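PDB 3VX6: E1 from Kluyveromyces marxianus, which activates the ubiquitin-like proteins ATG12 and ATG8 as an E1-like enzyme, so that ATG12 is joined to ATG5 and ATG8 to phosphatidylethanolamine in autophagy. Local coordinates for residues S39-N51 / A59-D71. Numbering follows the deposited sequence.
Sequences SDEKALYTQLDLN and AISLRDDSFQKPD
Strand 40-47, an edge of a mixed sheet in the N-terminal region of this Atg7, meets the turn and loop that follow strand 59-62, with Y45 in the middle of the contact. Y45 N donates to S66 O, 2.6 Å away, at an N-H...O angle of 152°. The same carbonyl oxygen lies 3.2 Å from L44 CA, while S66 CA approaches Y45 O in a second CA-H...O contact. K69 lies over one face of the Y45 ring: its CB stands 3.6 Å from the ring centroid, nearly on the ring normal, in a CH-pi contact. K69 CG is anti to the backbone N (chi1 179°) and the chain beyond it is extended, which takes it obliquely across the ring, past CZ and OH, and brings NZ to a water that also bonds Y45 OH. F67 O comes to the tyrosine edge in the ring plane, and P70 CD packs against Y45 CB.

The two strands do not pair: their axes cross at 119°, 6.9 Å apart at closest approach. Strand 40-47 runs antiparallel to strand 78-86, whereas strand 59-62 pairs with strand 16-19, so the contact joins two separate sheets. T46 bridges them with OG1, which donates to S61 O over 3.0 Å from above the carbonyl plane; its methyl CG2 touches I60 CD1. L48 CD1 reaches the same isoleucine methyl. Toward the strand's start, L44 lays CD2 over one face of the F67 ring, 3.9 Å from its centroid, and K42 CB meets the ring edge. F67 also stacks with F23 of helix 21-33. L44 CD1 faces L62 CD1, and both leucines touch F123 of strand 123-130. Beyond T46 and L48 a water links D49 O with A59 N, accepting from the latter.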
loop_
_atom_site.group_PDB
_atom_site.type_symbol
_atom_site.label_atom_id
_atom_site.label_comp_id
_atom_site.label_asym_id
_atom_site.label_seq_id
_atom_site.Cartn_x
_atom_site.Cartn_y
_atom_site.Cartn_z
ATOM N N SER A 39 -1.826 19.260 -13.841
ATOM C CA SER A 39 -1.519 18.515 -12.638
ATOM C C SER A 39 -0.459 17.454 -12.926
ATOM O O SER A 39 -0.579 16.681 -13.870
ATOM C CB SER A 39 -2.799 17.891 -12.092
ATOM O OG SER A 39 -3.736 18.917 -11.793
ATOM N N ASP A 40 0.587 17.435 -12.110
ATOM C CA ASP A 40 1.686 16.489 -12.281
ATOM C C ASP A 40 1.297 15.107 -11.777
ATOM O O ASP A 40 0.874 14.957 -10.635
ATOM C CB ASP A 40 2.924 16.960 -11.507
ATOM C CG ASP A 40 3.219 18.444 -11.697
ATOM O OD1 ASP A 40 3.762 18.833 -12.759
ATOM O OD2 ASP A 40 2.899 19.226 -10.771
ATOM N N GLU A 41 1.454 14.103 -12.632
ATOM C CA GLU A 41 1.141 12.722 -12.279
ATOM C C GLU A 41 2.448 11.922 -12.411
ATOM O O GLU A 41 2.719 11.303 -13.442
ATOM C CB GLU A 41 0.054 12.189 -13.219
ATOM C CG GLU A 41 -0.785 11.050 -12.659
ATOM C CD GLU A 41 -2.108 10.899 -13.402
ATOM O OE1 GLU A 41 -3.029 11.717 -13.162
ATOM O OE2 GLU A 41 -2.225 9.974 -14.238
ATOM N N LYS A 42 3.256 11.968 -11.353
ATOM C CA LYS A 42 4.553 11.301 -11.308
ATOM C C LYS A 42 4.520 9.969 -10.597
ATOM O O LYS A 42 3.674 9.719 -9.748
ATOM C CB LYS A 42 5.587 12.178 -10.587
ATOM C CG LYS A 42 6.519 12.993 -11.481
ATOM C CD LYS A 42 5.949 14.350 -11.828
ATOM C CE LYS A 42 6.862 15.094 -12.797
ATOM N NZ LYS A 42 6.327 16.451 -13.153
ATOM N N ALA A 43 5.462 9.111 -10.946
ATOM C CA ALA A 43 5.561 7.821 -10.300
ATOM C C ALA A 43 6.538 8.019 -9.153
ATOM O O ALA A 43 7.582 8.634 -9.322
ATOM C CB ALA A 43 6.094 6.776 -11.263
ATOM N N LEU A 44 6.181 7.517 -7.980
ATOM C CA LEU A 44 7.036 7.625 -6.812
ATOM C C LEU A 44 7.682 6.258 -6.591
ATOM O O LEU A 44 7.162 5.234 -7.028
ATOM C CB LEU A 44 6.205 8.045 -5.594
ATOM C CG LEU A 44 5.515 9.406 -5.746
ATOM C CD1 LEU A 44 4.508 9.629 -4.639
ATOM C CD2 LEU A 44 6.563 10.494 -5.743
ATOM N N TYR A 45 8.838 6.256 -5.946
ATOM C CA TYR A 45 9.563 5.028 -5.671
ATOM C C TYR A 45 10.176 5.225 -4.316
ATOM O O TYR A 45 10.800 6.247 -4.040
ATOM C CB TYR A 45 10.689 4.792 -6.689
ATOM C CG TYR A 45 10.220 4.520 -8.100
ATOM C CD1 TYR A 45 9.712 3.275 -8.456
ATOM C CD2 TYR A 45 10.260 5.516 -9.075
ATOM C CE1 TYR A 45 9.254 3.023 -9.746
ATOM C CE2 TYR A 45 9.801 5.276 -10.370
ATOM C CZ TYR A 45 9.298 4.025 -10.697
ATOM O OH TYR A 45 8.831 3.776 -11.969
ATOM N N THR A 46 9.983 4.261 -3.446
ATOM C CA THR A 46 10.564 4.387 -2.143
ATOM C C THR A 46 11.008 2.996 -1.791
ATOM O O THR A 46 10.257 2.032 -1.952
ATOM C CB THR A 46 9.542 4.940 -1.143
ATOM O OG1 THR A 46 10.182 5.169 0.118
ATOM C CG2 THR A 46 8.381 3.975 -0.977
ATOM N N GLN A 47 12.263 2.877 -1.387
ATOM C CA GLN A 47 12.786 1.578 -1.012
ATOM C C GLN A 47 12.119 1.270 0.301
ATOM O O GLN A 47 12.276 1.998 1.279
ATOM C CB GLN A 47 14.294 1.627 -0.833
ATOM C CG GLN A 47 14.872 0.373 -0.248
ATOM C CD GLN A 47 16.372 0.438 -0.184
ATOM O OE1 GLN A 47 16.972 0.076 0.824
ATOM N NE2 GLN A 47 16.993 0.897 -1.267
ATOM N N LEU A 48 11.343 0.201 0.312
ATOM C CA LEU A 48 10.633 -0.167 1.508
ATOM C C LEU A 48 11.600 -0.689 2.548
ATOM O O LEU A 48 12.289 -1.693 2.343
ATOM C CB LEU A 48 9.558 -1.206 1.179
ATOM C CG LEU A 48 8.106 -0.757 1.406
ATOM C CD1 LEU A 48 7.916 0.682 0.972
ATOM C CD2 LEU A 48 7.163 -1.683 0.645
ATOM N N ASP A 49 11.678 0.031 3.657
ATOM C CA ASP A 49 12.531 -0.380 4.743
ATOM C C ASP A 49 11.610 -1.241 5.567
ATOM O O ASP A 49 10.848 -0.728 6.386
ATOM C CB ASP A 49 12.991 0.817 5.576
ATOM C CG ASP A 49 13.875 0.406 6.736
ATOM O OD1 ASP A 49 14.247 1.291 7.535
ATOM O OD2 ASP A 49 14.198 -0.800 6.848
ATOM N N LEU A 50 11.655 -2.545 5.311
ATOM C CA LEU A 50 10.815 -3.485 6.031
ATOM C C LEU A 50 11.459 -3.845 7.356
ATOM O O LEU A 50 10.917 -4.649 8.112
ATOM C CB LEU A 50 10.584 -4.746 5.191
ATOM C CG LEU A 50 9.754 -4.542 3.917
ATOM C CD1 LEU A 50 9.563 -5.869 3.205
ATOM C CD2 LEU A 50 8.406 -3.924 4.278
ATOM N N ASN A 51 12.613 -3.238 7.631
ATOM C CA ASN A 51 13.348 -3.471 8.875
ATOM C C ASN A 51 12.955 -2.473 9.944
ATOM O O ASN A 51 12.379 -2.820 10.981
ATOM C CB ASN A 51 14.851 -3.349 8.641
ATOM C CG ASN A 51 15.448 -4.596 8.053
ATOM O OD1 ASN A 51 15.391 -5.669 8.658
ATOM N ND2 ASN A 51 16.029 -4.469 6.866
ATOM N N ALA A 59 6.992 2.832 6.754
ATOM C CA ALA A 59 7.263 4.244 6.627
ATOM C C ALA A 59 7.484 4.503 5.172
ATOM O O ALA A 59 8.389 3.924 4.560
ATOM C CB ALA A 59 8.504 4.631 7.408
ATOM N N ILE A 60 6.621 5.332 4.605
ATOM C CA ILE A 60 6.778 5.716 3.219
ATOM C C ILE A 60 7.639 6.965 3.373
ATOM O O ILE A 60 7.138 8.033 3.733
ATOM C CB ILE A 60 5.420 6.089 2.541
ATOM C CG1 ILE A 60 4.580 4.827 2.300
ATOM C CG2 ILE A 60 5.670 6.840 1.230
ATOM C CD1 ILE A 60 5.200 3.832 1.352
ATOM N N SER A 61 8.942 6.816 3.168
ATOM C CA SER A 61 9.832 7.961 3.276
ATOM C C SER A 61 10.114 8.525 1.896
ATOM O O SER A 61 10.846 7.949 1.090
ATOM C CB SER A 61 11.127 7.586 3.986
ATOM O OG SER A 61 10.952 7.695 5.384
ATOM N N LEU A 62 9.491 9.662 1.641
ATOM C CA LEU A 62 9.620 10.343 0.381
ATOM C C LEU A 62 10.628 11.460 0.539
ATOM O O LEU A 62 10.362 12.463 1.186
ATOM C CB LEU A 62 8.261 10.905 -0.041
ATOM C CG LEU A 62 7.158 9.871 -0.244
ATOM C CD1 LEU A 62 5.873 10.560 -0.661
ATOM C CD2 LEU A 62 7.595 8.882 -1.294
ATOM N N ARG A 63 11.801 11.259 -0.039
ATOM C CA ARG A 63 12.858 12.248 0.011
ATOM C C ARG A 63 12.909 12.729 -1.420
ATOM O O ARG A 63 11.970 12.523 -2.180
ATOM C CB ARG A 63 14.187 11.587 0.381
ATOM C CG ARG A 63 14.063 10.464 1.401
ATOM C CD ARG A 63 15.371 9.688 1.568
ATOM N NE ARG A 63 15.189 8.439 2.316
ATOM C CZ ARG A 63 14.697 8.356 3.557
ATOM N NH1 ARG A 63 14.324 9.452 4.212
ATOM N NH2 ARG A 63 14.587 7.172 4.152
ATOM N N ASP A 64 14.008 13.361 -1.799
ATOM C CA ASP A 64 14.143 13.834 -3.162
ATOM C C ASP A 64 14.351 12.663 -4.116
ATOM O O ASP A 64 14.050 12.765 -5.308
ATOM C CB ASP A 64 15.298 14.838 -3.264
ATOM C CG ASP A 64 16.470 14.489 -2.360
ATOM O OD1 ASP A 64 17.369 15.346 -2.210
ATOM O OD2 ASP A 64 16.505 13.374 -1.802
ATOM N N ASP A 65 14.841 11.544 -3.587
ATOM C CA ASP A 65 15.089 10.358 -4.407
ATOM C C ASP A 65 13.811 9.574 -4.744
ATOM O O ASP A 65 13.785 8.788 -5.694
ATOM C CB ASP A 65 16.092 9.426 -3.709
ATOM C CG ASP A 65 15.593 8.930 -2.360
ATOM O OD1 ASP A 65 15.772 9.653 -1.346
ATOM O OD2 ASP A 65 15.010 7.820 -2.320
ATOM N N SER A 66 12.753 9.800 -3.975
ATOM C CA SER A 66 11.494 9.105 -4.191
ATOM C C SER A 66 10.918 9.228 -5.595
ATOM O O SER A 66 9.896 8.612 -5.912
ATOM C CB SER A 66 10.465 9.583 -3.174
ATOM O OG SER A 66 10.800 9.095 -1.891
ATOM N N PHE A 67 11.569 10.010 -6.443
ATOM C CA PHE A 67 11.072 10.185 -7.794
ATOM C C PHE A 67 11.816 9.344 -8.800
ATOM O O PHE A 67 11.325 9.110 -9.908
ATOM C CB PHE A 67 11.135 11.653 -8.177
ATOM C CG PHE A 67 10.080 12.481 -7.522
ATOM C CD1 PHE A 67 8.781 12.484 -8.017
ATOM C CD2 PHE A 67 10.374 13.254 -6.412
ATOM C CE1 PHE A 67 7.792 13.244 -7.417
ATOM C CE2 PHE A 67 9.397 14.018 -5.805
ATOM C CZ PHE A 67 8.100 14.016 -6.308
ATOM N N GLN A 68 12.993 8.874 -8.408
ATOM C CA GLN A 68 13.795 8.056 -9.302
ATOM C C GLN A 68 13.628 6.573 -9.008
ATOM O O GLN A 68 13.649 6.150 -7.849
ATOM C CB GLN A 68 15.278 8.443 -9.197
ATOM C CG GLN A 68 16.106 8.082 -10.439
ATOM C CD GLN A 68 15.677 8.851 -11.700
ATOM O OE1 GLN A 68 14.513 8.796 -12.117
ATOM N NE2 GLN A 68 16.623 9.565 -12.310
ATOM N N LYS A 69 13.441 5.791 -10.066
ATOM C CA LYS A 69 13.301 4.348 -9.927
ATOM C C LYS A 69 14.676 3.800 -9.562
ATOM O O LYS A 69 15.674 4.093 -10.224
ATOM C CB LYS A 69 12.817 3.717 -11.234
ATOM C CG LYS A 69 12.680 2.198 -11.170
ATOM C CD LYS A 69 12.094 1.634 -12.452
ATOM C CE LYS A 69 11.917 0.127 -12.362
ATOM N NZ LYS A 69 11.248 -0.427 -13.573
ATOM N N PRO A 70 14.746 2.995 -8.499
ATOM C CA PRO A 70 16.035 2.441 -8.088
ATOM C C PRO A 70 16.539 1.240 -8.874
ATOM O O PRO A 70 15.984 0.855 -9.904
ATOM C CB PRO A 70 15.810 2.101 -6.612
ATOM C CG PRO A 70 14.627 2.970 -6.213
ATOM C CD PRO A 70 13.755 2.858 -7.422
ATOM N N ASP A 71 17.606 0.658 -8.335
ATOM C CA ASP A 71 18.290 -0.501 -8.893
ATOM C C ASP A 71 17.397 -1.736 -8.925
ATOM O O ASP A 71 17.342 -2.441 -9.932
ATOM C CB ASP A 71 19.544 -0.792 -8.060
ATOM C CG ASP A 71 20.218 0.481 -7.547
ATOM O OD1 ASP A 71 19.985 0.852 -6.374
ATOM O OD2 ASP A 71 20.969 1.117 -8.322
HETATM O O HOH W 1 8.335 0.907 -13.218
HETATM O O HOH W 2 9.741 1.844 7.217
#